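PDB 5JLD: arginyl-tRNA synthetase, putative from Plasmodium falciparum, which probably catalyses the ATP-dependent joining of L-arginine to tRNA(Arg), with release of AMP and diphosphate. Local coordinates for residues Arg174-Gly179 with Ile268-Val273; Gly132-Asp137 with Leu168-His173; Ile495-Ile500 with Arg567-Ser572; Arg485-Phe490 with Ile573-Leu578. One frame throughout, in Å; residues are numbered along the deposited sequence.

Overall arrangement
Interactions 1 and 2 are neighbouring strand pairs of the parallel sheet in the class I catalytic domain, where ATP and arginine would be expected to bind. They share strand 171-176, their centres lie 14 Å apart, and V175 N probably bonds to V136 O (3.0 Å) across the join. Interactions 3 and 4 belong to the helical DALR anticodon-binding domain and share helix 564-584. Their centres are 10 Å apart, and F490 joins them: its CE1 lies 3.5 Å from V497 CG2. The two pairs stay separate, since interactions 2 and 4 come no nearer than about 12 Å between nearest atoms, and interactions 1 and 3 about 23 Å.

Interaction 1. Residues Arg174-Gly179 with Ile268-Val273; sequences RVNHVG and IKLEYV
The contact adds the edge strand 271-272 to the parallel sheet of the Rossmann-type catalytic domain, pairing V175 with E271 and N176 with Y272. Three backbone bonds hold the pair: E271 N to R174 O at 2.9 Å, N176 N to E271 O at 2.9 Å, and V273 N to N176 O at 3.0 Å. Ahead of strand 271-272, K269 O is reached by the extended chain of R174: NH1 comes to 2.8 Å in the carbonyl plane, through a bond bent to 140° and a little out of the guanidinium plane. The same guanidinium forms salt bridges with D159 and E166, which fix its rotation. N176 has CG anti to its backbone N (chi1 -166°), which lays the amide beside the Y272 ring, the two planes 23° apart; OD1 takes a bond from S140 N, and ND2 bonds to Y263 OH. V178 CG1 meets the same ring at CD1, 3.8 Å away. V175 CG1 packs on V273 CB at 3.9 Å. Past the strand, H177 centres an inverse gamma turn, and a water in its ring plane sits 2.7 Å from H177 ND1 while donating to V273 O. Helix 242-265 packs on the N176 and Y272 face, where Y272 OH bonds to D260; R174 rests on helix 149-167, and V175 meets helix 326-337 on the other face.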
# COMPACT_ATOMS: atom_id res chain seq x y z
N ARG A 174 12.52 -3.67 0.20
CA ARG A 174 12.20 -2.49 1.00
C ARG A 174 13.40 -1.52 1.02
O ARG A 174 14.41 -1.78 1.70
CB ARG A 174 11.83 -2.91 2.42
CG ARG A 174 10.66 -3.88 2.45
CD ARG A 174 10.62 -4.60 3.78
NE ARG A 174 9.26 -5.07 4.04
CZ ARG A 174 8.39 -4.41 4.78
NH1 ARG A 174 8.75 -3.25 5.32
NH2 ARG A 174 7.15 -4.88 4.97
N VAL A 175 13.28 -0.41 0.31
CA VAL A 175 14.43 0.46 0.12
C VAL A 175 14.21 1.89 0.61
O VAL A 175 13.29 2.58 0.20
CB VAL A 175 14.85 0.50 -1.36
CG1 VAL A 175 15.98 1.51 -1.57
CG2 VAL A 175 15.31 -0.89 -1.79
N ASN A 176 15.10 2.33 1.48
CA ASN A 176 15.07 3.68 2.01
C ASN A 176 16.19 4.53 1.39
O ASN A 176 17.33 4.38 1.78
CB ASN A 176 15.22 3.62 3.54
CG ASN A 176 14.87 4.93 4.21
OD1 ASN A 176 14.60 5.94 3.55
ND2 ASN A 176 14.86 4.93 5.54
N HIS A 177 15.83 5.37 0.42
CA HIS A 177 16.74 6.27 -0.31
C HIS A 177 17.05 7.50 0.54
O HIS A 177 16.55 8.59 0.28
CB HIS A 177 16.11 6.67 -1.66
CG HIS A 177 17.03 7.42 -2.59
ND1 HIS A 177 17.79 6.79 -3.55
CD2 HIS A 177 17.24 8.75 -2.76
CE1 HIS A 177 18.47 7.70 -4.24
NE2 HIS A 177 18.14 8.89 -3.78
N VAL A 178 17.87 7.30 1.57
CA VAL A 178 18.15 8.36 2.54
C VAL A 178 19.05 9.44 1.93
O VAL A 178 19.93 9.14 1.12
CB VAL A 178 18.80 7.77 3.82
CG1 VAL A 178 19.99 6.89 3.48
CG2 VAL A 178 19.20 8.87 4.80
N GLY A 179 18.80 10.70 2.30
CA GLY A 179 19.64 11.80 1.84
C GLY A 179 20.94 11.90 2.64
O GLY A 179 21.04 12.65 3.60
N ILE A 268 8.53 -1.21 11.44
CA ILE A 268 8.73 -1.16 9.99
C ILE A 268 10.20 -1.29 9.63
O ILE A 268 11.02 -0.46 10.02
CB ILE A 268 8.19 0.16 9.39
CG1 ILE A 268 6.67 0.24 9.58
CG2 ILE A 268 8.58 0.27 7.90
CD1 ILE A 268 6.06 1.52 9.08
N LYS A 269 10.54 -2.32 8.87
CA LYS A 269 11.93 -2.50 8.49
C LYS A 269 12.16 -2.15 7.02
O LYS A 269 11.35 -2.47 6.14
CB LYS A 269 12.37 -3.94 8.78
CG LYS A 269 12.21 -4.31 10.25
CD LYS A 269 13.00 -5.55 10.60
CE LYS A 269 12.96 -5.81 12.10
NZ LYS A 269 13.82 -4.85 12.86
N LEU A 270 13.29 -1.50 6.78
CA LEU A 270 13.73 -1.14 5.44
C LEU A 270 15.22 -0.84 5.36
O LEU A 270 15.85 -0.46 6.34
CB LEU A 270 12.92 0.04 4.89
CG LEU A 270 12.61 1.23 5.80
CD1 LEU A 270 13.72 2.03 6.21
CD2 LEU A 270 11.73 2.13 4.94
N GLU A 271 15.76 -1.03 4.16
CA GLU A 271 17.20 -1.04 3.97
C GLU A 271 17.72 0.31 3.52
O GLU A 271 17.33 0.81 2.47
CB GLU A 271 17.58 -2.11 2.93
CG GLU A 271 19.06 -2.01 2.50
CD GLU A 271 19.46 -3.02 1.45
OE1 GLU A 271 18.58 -3.59 0.77
OE2 GLU A 271 20.69 -3.25 1.29
N TYR A 272 18.62 0.91 4.31
CA TYR A 272 19.30 2.13 3.87
C TYR A 272 20.06 1.89 2.57
O TYR A 272 20.97 1.07 2.52
CB TYR A 272 20.28 2.64 4.94
CG TYR A 272 19.61 3.18 6.17
CD1 TYR A 272 18.82 4.33 6.10
CD2 TYR A 272 19.73 2.53 7.39
CE1 TYR A 272 18.19 4.82 7.22
CE2 TYR A 272 19.09 3.01 8.53
CZ TYR A 272 18.33 4.17 8.44
OH TYR A 272 17.70 4.67 9.55
N VAL A 273 19.67 2.60 1.52
CA VAL A 273 20.43 2.67 0.28
C VAL A 273 20.48 4.15 -0.13
O VAL A 273 19.68 4.61 -0.93
CB VAL A 273 19.81 1.81 -0.85
CG1 VAL A 273 20.69 1.84 -2.08
CG2 VAL A 273 19.61 0.37 -0.38
O HOH W 1 18.00 4.09 -3.23

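Interaction 2. Residues Gly132-Asp137 with Leu168-His173; sequences GNVLVD and LKINTH
The H173 imidazole turns an edge to strand 133-137: its CD2 lies 3.5 Å from V134 O, N133 CB approaches the edge more distantly, and L135 CD1 comes in obliquely. A chi1 of -60°, with CG anti to the carbonyl carbon, sets the ring in this place. Next to it the amides of N133 and N171 lie side by side with their planes 77° apart. N171 ND2 donates to N133 OD1 at 2.7 Å (159° at the hydrogen), in the plane of its own amide, and N133 ND2 bonds to N340 O, so both ends of that amide are held. These groups sit on the first and last strands of a beta-alpha-beta crossover, strand 133-137, helix 149-167 and strand 171-176; a Schellman motif with K169 at positive phi ends the helix and releases the chain into the second strand. The parallel pairing rests on V134 N to N171 O (3.0 Å), H173 N to V134 O (2.7 Å) and V136 N to H173 O (2.9 Å). H173 CB meets L135 CG at 3.8 Å. On the other face V134 CG2 presses on I170 CG2 at 3.5 Å, and T172 and V136 pack against helix 149-167.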
# COMPACT_ATOMS: atom_id res chain seq x y z
N GLY A 132 8.12 -10.67 -10.68
CA GLY A 132 9.23 -11.44 -10.14
C GLY A 132 9.94 -10.68 -9.04
O GLY A 132 10.06 -11.18 -7.92
N ASN A 133 10.39 -9.48 -9.35
CA ASN A 133 11.08 -8.68 -8.34
C ASN A 133 10.42 -7.32 -8.23
O ASN A 133 10.36 -6.58 -9.20
CB ASN A 133 12.56 -8.49 -8.67
CG ASN A 133 13.31 -9.80 -8.80
OD1 ASN A 133 13.39 -10.60 -7.86
ND2 ASN A 133 13.94 -10.00 -9.96
N VAL A 134 9.97 -6.98 -7.03
CA VAL A 134 9.35 -5.68 -6.80
C VAL A 134 10.20 -4.87 -5.84
O VAL A 134 10.65 -5.39 -4.81
CB VAL A 134 7.91 -5.83 -6.23
CG1 VAL A 134 7.36 -4.48 -5.80
CG2 VAL A 134 6.97 -6.52 -7.25
N LEU A 135 10.39 -3.60 -6.15
CA LEU A 135 11.10 -2.70 -5.24
C LEU A 135 10.19 -1.54 -4.86
O LEU A 135 9.62 -0.91 -5.73
CB LEU A 135 12.40 -2.18 -5.88
CG LEU A 135 13.29 -1.31 -4.99
CD1 LEU A 135 14.78 -1.50 -5.35
CD2 LEU A 135 12.90 0.17 -5.08
N VAL A 136 10.13 -1.25 -3.56
CA VAL A 136 9.36 -0.11 -3.06
C VAL A 136 10.32 0.89 -2.41
O VAL A 136 11.04 0.59 -1.45
CB VAL A 136 8.26 -0.56 -2.06
CG1 VAL A 136 7.42 0.64 -1.59
CG2 VAL A 136 7.36 -1.64 -2.68
N ASP A 137 10.32 2.10 -2.96
CA ASP A 137 11.17 3.21 -2.51
C ASP A 137 10.33 4.13 -1.65
O ASP A 137 9.44 4.80 -2.16
CB ASP A 137 11.73 3.93 -3.74
CG ASP A 137 12.71 5.04 -3.39
OD1 ASP A 137 12.54 5.76 -2.38
OD2 ASP A 137 13.68 5.20 -4.17
N LEU A 168 1.33 -11.64 -1.00
CA LEU A 168 1.31 -12.29 -2.32
C LEU A 168 2.61 -13.07 -2.63
O LEU A 168 2.82 -13.49 -3.77
CB LEU A 168 1.03 -11.24 -3.41
CG LEU A 168 -0.35 -10.58 -3.26
CD1 LEU A 168 -0.60 -9.42 -4.21
CD2 LEU A 168 -1.42 -11.65 -3.43
N LYS A 169 3.47 -13.25 -1.63
CA LYS A 169 4.70 -14.04 -1.76
C LYS A 169 5.63 -13.51 -2.86
O LYS A 169 6.31 -14.27 -3.55
CB LYS A 169 4.36 -15.52 -2.03
CG LYS A 169 3.43 -16.12 -0.98
CD LYS A 169 3.36 -17.64 -1.09
CE LYS A 169 2.31 -18.21 -0.15
NZ LYS A 169 2.67 -18.00 1.28
N ILE A 170 5.63 -12.20 -3.03
CA ILE A 170 6.49 -11.58 -4.02
C ILE A 170 7.84 -11.23 -3.38
O ILE A 170 7.89 -10.82 -2.22
CB ILE A 170 5.83 -10.32 -4.60
CG1 ILE A 170 4.49 -10.69 -5.25
CG2 ILE A 170 6.74 -9.65 -5.60
CD1 ILE A 170 4.64 -11.73 -6.37
N ASN A 171 8.92 -11.45 -4.12
CA ASN A 171 10.25 -10.99 -3.71
C ASN A 171 10.25 -9.46 -3.66
O ASN A 171 10.22 -8.78 -4.70
CB ASN A 171 11.33 -11.53 -4.66
CG ASN A 171 12.75 -11.15 -4.21
OD1 ASN A 171 13.07 -11.20 -3.02
ND2 ASN A 171 13.59 -10.76 -5.17
N THR A 172 10.28 -8.91 -2.46
CA THR A 172 10.01 -7.47 -2.32
C THR A 172 11.18 -6.74 -1.68
O THR A 172 11.62 -7.11 -0.59
CB THR A 172 8.75 -7.26 -1.47
OG1 THR A 172 7.70 -8.07 -2.02
CG2 THR A 172 8.31 -5.81 -1.50
N HIS A 173 11.71 -5.72 -2.37
CA HIS A 173 12.85 -4.96 -1.83
C HIS A 173 12.32 -3.72 -1.11
O HIS A 173 11.75 -2.82 -1.74
CB HIS A 173 13.83 -4.51 -2.93
CG HIS A 173 14.45 -5.63 -3.71
ND1 HIS A 173 15.64 -6.23 -3.34
CD2 HIS A 173 14.07 -6.24 -4.86
CE1 HIS A 173 15.95 -7.17 -4.21
NE2 HIS A 173 15.02 -7.19 -5.15

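Interaction 3. Residues Ile495-Ile500 with Arg567-Ser572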
# COMPACT_ATOMS: atom_id res chain seq x y z
N ILE A 495 -18.43 -24.40 22.64
CA ILE A 495 -18.04 -25.32 21.59
C ILE A 495 -16.64 -25.02 21.06
O ILE A 495 -16.31 -23.87 20.78
CB ILE A 495 -19.02 -25.28 20.40
CG1 ILE A 495 -20.47 -25.35 20.90
CG2 ILE A 495 -18.70 -26.39 19.41
CD1 ILE A 495 -21.47 -24.92 19.85
N ASN A 496 -15.81 -26.06 20.93
CA ASN A 496 -14.52 -25.92 20.27
C ASN A 496 -14.71 -25.70 18.77
O ASN A 496 -15.33 -26.52 18.10
CB ASN A 496 -13.65 -27.16 20.50
CG ASN A 496 -12.85 -27.09 21.79
OD1 ASN A 496 -11.85 -26.38 21.89
ND2 ASN A 496 -13.28 -27.87 22.79
N VAL A 497 -14.17 -24.60 18.26
CA VAL A 497 -14.34 -24.26 16.85
C VAL A 497 -13.69 -25.32 15.95
O VAL A 497 -14.06 -25.49 14.79
CB VAL A 497 -13.77 -22.85 16.52
CG1 VAL A 497 -12.24 -22.84 16.64
CG2 VAL A 497 -14.20 -22.39 15.14
N GLU A 498 -12.73 -26.04 16.51
CA GLU A 498 -11.95 -27.01 15.75
C GLU A 498 -12.57 -28.41 15.78
O GLU A 498 -11.97 -29.37 15.29
CB GLU A 498 -10.51 -27.06 16.28
CG GLU A 498 -10.39 -26.71 17.76
CD GLU A 498 -8.97 -26.30 18.15
OE1 GLU A 498 -8.02 -26.75 17.48
OE2 GLU A 498 -8.82 -25.52 19.11
N ASP A 499 -13.76 -28.52 16.34
CA ASP A 499 -14.51 -29.78 16.29
C ASP A 499 -15.49 -29.73 15.11
O ASP A 499 -16.04 -30.75 14.69
CB ASP A 499 -15.26 -30.02 17.59
CG ASP A 499 -14.32 -30.25 18.76
OD1 ASP A 499 -13.13 -29.87 18.64
OD2 ASP A 499 -14.76 -30.81 19.78
N ILE A 500 -15.67 -28.52 14.58
CA ILE A 500 -16.63 -28.26 13.52
C ILE A 500 -16.05 -28.49 12.13
O ILE A 500 -15.01 -27.93 11.78
CB ILE A 500 -17.12 -26.80 13.59
CG1 ILE A 500 -17.57 -26.44 15.00
CG2 ILE A 500 -18.21 -26.55 12.56
CD1 ILE A 500 -17.97 -24.99 15.15
N ARG A 567 -22.62 -20.60 12.12
CA ARG A 567 -22.37 -19.21 12.51
C ARG A 567 -20.99 -19.03 13.15
O ARG A 567 -20.30 -18.07 12.87
CB ARG A 567 -23.45 -18.70 13.46
CG ARG A 567 -24.81 -18.51 12.77
CD ARG A 567 -25.75 -17.60 13.54
NE ARG A 567 -26.27 -18.22 14.75
CZ ARG A 567 -27.25 -19.14 14.80
NH1 ARG A 567 -27.82 -19.60 13.69
NH2 ARG A 567 -27.63 -19.60 15.98
N LEU A 568 -20.59 -19.98 13.99
CA LEU A 568 -19.29 -19.92 14.64
C LEU A 568 -18.17 -19.99 13.61
O LEU A 568 -17.17 -19.27 13.69
CB LEU A 568 -19.15 -21.06 15.65
CG LEU A 568 -18.23 -20.74 16.83
CD1 LEU A 568 -18.86 -19.64 17.70
CD2 LEU A 568 -17.96 -22.00 17.65
N LEU A 569 -18.36 -20.86 12.62
CA LEU A 569 -17.44 -20.97 11.50
C LEU A 569 -17.30 -19.64 10.77
O LEU A 569 -16.18 -19.20 10.43
CB LEU A 569 -17.92 -22.07 10.54
CG LEU A 569 -16.89 -23.11 10.09
CD1 LEU A 569 -16.06 -23.61 11.26
CD2 LEU A 569 -17.59 -24.26 9.39
N LEU A 570 -18.44 -18.99 10.53
CA LEU A 570 -18.43 -17.67 9.91
C LEU A 570 -17.64 -16.68 10.76
O LEU A 570 -16.90 -15.83 10.24
CB LEU A 570 -19.85 -17.14 9.70
CG LEU A 570 -20.36 -17.23 8.26
CD1 LEU A 570 -21.84 -16.88 8.18
CD2 LEU A 570 -19.54 -16.35 7.34
N CYS A 571 -17.82 -16.78 12.07
CA CYS A 571 -17.09 -15.93 13.00
C CYS A 571 -15.57 -16.16 12.87
O CYS A 571 -14.80 -15.21 12.89
CB CYS A 571 -17.55 -16.19 14.43
SG CYS A 571 -19.21 -15.55 14.85
N SER A 572 -15.17 -17.42 12.71
CA SER A 572 -13.76 -17.81 12.62
C SER A 572 -13.11 -17.27 11.35
O SER A 572 -12.02 -16.65 11.38
CB SER A 572 -13.64 -19.33 12.67
OG SER A 572 -12.33 -19.76 12.93
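I500 holds CG1 anti to its carbonyl carbon (chi1 -50°) and CG2 anti to its backbone N, and a straight second torsion (176°) carries CD1 on to L568 while CG2 meets L569. The contact lies in the DALR anticodon-binding domain, where the loop between helices 476-492 and 510-520 folds against the side of helix 564-584. I500 CD1 reaches L568 CD2 at 3.9 Å, the two side chains roughly perpendicular; I500 CG2 lies 3.9 Å from L569 CD1, and there the side chains overlap head to tail. L568 CD2 is the shared apolar tip: I495 CB comes within 4.4 Å of it, and V497 CB also touches it. The contact between the segments is apolar; within the loop D499 N bonds to N496 O at 3.1 Å, and in the helix S572 N bonds to L568 O at 2.9 Å. F490 of helix 476-492 packs on V497 as well as on L568, C571 and S572, so its ring tucks in beside the loop. Toward the C-terminal end of 567-572, V497 CG2, anti to its own backbone N, rests against the S572 side chain, 3.9 Å from S572 OG.

Interaction 4. Residues Arg485-Phe490 with Ile573-Leu578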
# COMPACT_ATOMS: atom_id res chain seq x y z
N ARG A 485 -13.76 -8.08 20.13
CA ARG A 485 -15.11 -8.61 20.37
C ARG A 485 -15.28 -9.97 19.68
O ARG A 485 -15.76 -10.96 20.29
CB ARG A 485 -16.18 -7.63 19.87
CG ARG A 485 -16.41 -6.42 20.77
CD ARG A 485 -17.44 -5.46 20.16
N ILE A 486 -14.88 -10.02 18.41
CA ILE A 486 -14.98 -11.27 17.68
C ILE A 486 -14.18 -12.38 18.38
O ILE A 486 -14.63 -13.53 18.43
CB ILE A 486 -14.52 -11.12 16.22
CG1 ILE A 486 -15.33 -10.03 15.54
CG2 ILE A 486 -14.69 -12.42 15.45
CD1 ILE A 486 -14.99 -9.86 14.09
N CYS A 487 -13.02 -12.04 18.95
CA CYS A 487 -12.25 -13.05 19.71
C CYS A 487 -12.97 -13.47 21.01
O CYS A 487 -12.92 -14.63 21.45
CB CYS A 487 -10.84 -12.54 20.03
SG CYS A 487 -9.77 -12.25 18.56
N SER A 488 -13.62 -12.48 21.62
CA SER A 488 -14.41 -12.70 22.82
C SER A 488 -15.48 -13.76 22.57
O SER A 488 -15.72 -14.62 23.43
CB SER A 488 -15.04 -11.38 23.28
OG SER A 488 -16.28 -11.58 23.91
N ILE A 489 -16.11 -13.71 21.40
CA ILE A 489 -17.07 -14.77 21.06
C ILE A 489 -16.46 -16.17 21.21
O ILE A 489 -17.06 -17.06 21.83
CB ILE A 489 -17.60 -14.64 19.63
CG1 ILE A 489 -18.27 -13.28 19.44
CG2 ILE A 489 -18.58 -15.77 19.32
CD1 ILE A 489 -18.58 -12.96 18.00
N PHE A 490 -15.28 -16.38 20.66
CA PHE A 490 -14.65 -17.70 20.74
C PHE A 490 -14.20 -18.05 22.15
O PHE A 490 -14.25 -19.22 22.54
CB PHE A 490 -13.48 -17.79 19.78
CG PHE A 490 -13.91 -17.89 18.36
CD1 PHE A 490 -14.25 -19.12 17.82
CD2 PHE A 490 -14.03 -16.75 17.58
CE1 PHE A 490 -14.67 -19.21 16.52
CE2 PHE A 490 -14.45 -16.85 16.28
CZ PHE A 490 -14.78 -18.08 15.75
N ILE A 573 -13.79 -17.50 10.23
CA ILE A 573 -13.32 -16.92 8.98
C ILE A 573 -13.20 -15.41 9.08
O ILE A 573 -12.17 -14.83 8.71
CB ILE A 573 -14.24 -17.28 7.81
CG1 ILE A 573 -14.31 -18.81 7.66
CG2 ILE A 573 -13.74 -16.60 6.54
CD1 ILE A 573 -15.29 -19.29 6.58
N THR A 574 -14.24 -14.76 9.61
CA THR A 574 -14.23 -13.31 9.72
C THR A 574 -13.06 -12.81 10.57
O THR A 574 -12.40 -11.85 10.20
CB THR A 574 -15.53 -12.76 10.30
OG1 THR A 574 -16.62 -13.12 9.44
CG2 THR A 574 -15.46 -11.23 10.43
N LYS A 575 -12.82 -13.47 11.70
CA LYS A 575 -11.68 -13.18 12.56
C LYS A 575 -10.36 -13.27 11.79
O LYS A 575 -9.60 -12.31 11.76
CB LYS A 575 -11.64 -14.12 13.76
CG LYS A 575 -10.51 -13.85 14.73
CD LYS A 575 -10.80 -14.49 16.08
CE LYS A 575 -10.10 -15.82 16.25
NZ LYS A 575 -8.71 -15.62 16.76
N SER A 576 -10.10 -14.43 11.18
CA SER A 576 -8.90 -14.58 10.37
C SER A 576 -8.70 -13.43 9.38
O SER A 576 -7.61 -12.84 9.27
CB SER A 576 -8.92 -15.91 9.60
OG SER A 576 -8.64 -17.00 10.44
N LEU A 577 -9.77 -13.10 8.65
CA LEU A 577 -9.69 -12.10 7.60
C LEU A 577 -9.43 -10.70 8.19
O LEU A 577 -8.65 -9.92 7.64
CB LEU A 577 -10.97 -12.09 6.76
CG LEU A 577 -11.01 -11.18 5.53
CD1 LEU A 577 -9.78 -11.43 4.62
CD2 LEU A 577 -12.33 -11.39 4.77
N LEU A 578 -10.09 -10.40 9.29
CA LEU A 578 -9.93 -9.11 9.95
C LEU A 578 -8.48 -8.95 10.43
O LEU A 578 -7.86 -7.91 10.22
CB LEU A 578 -10.88 -8.98 11.12
CG LEU A 578 -11.02 -7.60 11.73
CD1 LEU A 578 -11.08 -6.54 10.65
CD2 LEU A 578 -12.30 -7.55 12.59
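T574 is gripped along its own helix before it touches I486: its carbonyl O accepts L578 N at 2.9 Å, and its OG1 is hydrogen-bonded to L570 O one turn back. A chi1 of -61° puts OG1 back toward L570 O and leaves CG2 anti to the backbone N, facing I486, so that T574 CG2 meets I486 CD1 at 3.9 Å. The same I486 CD1 also touches L578 CD2 at 3.8 Å, one turn further on, so the isoleucine tip bears on two successive turns. Its other branch, I486 CG2, packs on K575 CB at 3.9 Å. In K575, CG anti to the backbone N and a near-straight chi2 (161°) carry CD across to C487; the bends at chi3 and chi4 then turn CE and NZ off that line. K575 CD rests 3.5 Å from C487 SG, while K575 NZ is 4.0 Å from that sulfur. The F490 ring approaches the same methylene obliquely, its CD2 lying 4.2 Å from K575 CD. Around the contact, T574 also meets F549 of helix 536-556 and L515 and I519 of helix 510-520. The segment axes pass 10.0 Å apart and run 143° from one another, a tilted antiparallel pair. The contact joins helices 476-492 and 564-584 of the all-helical DALR domain, which in arginyl-tRNA synthetases recognises the anticodon.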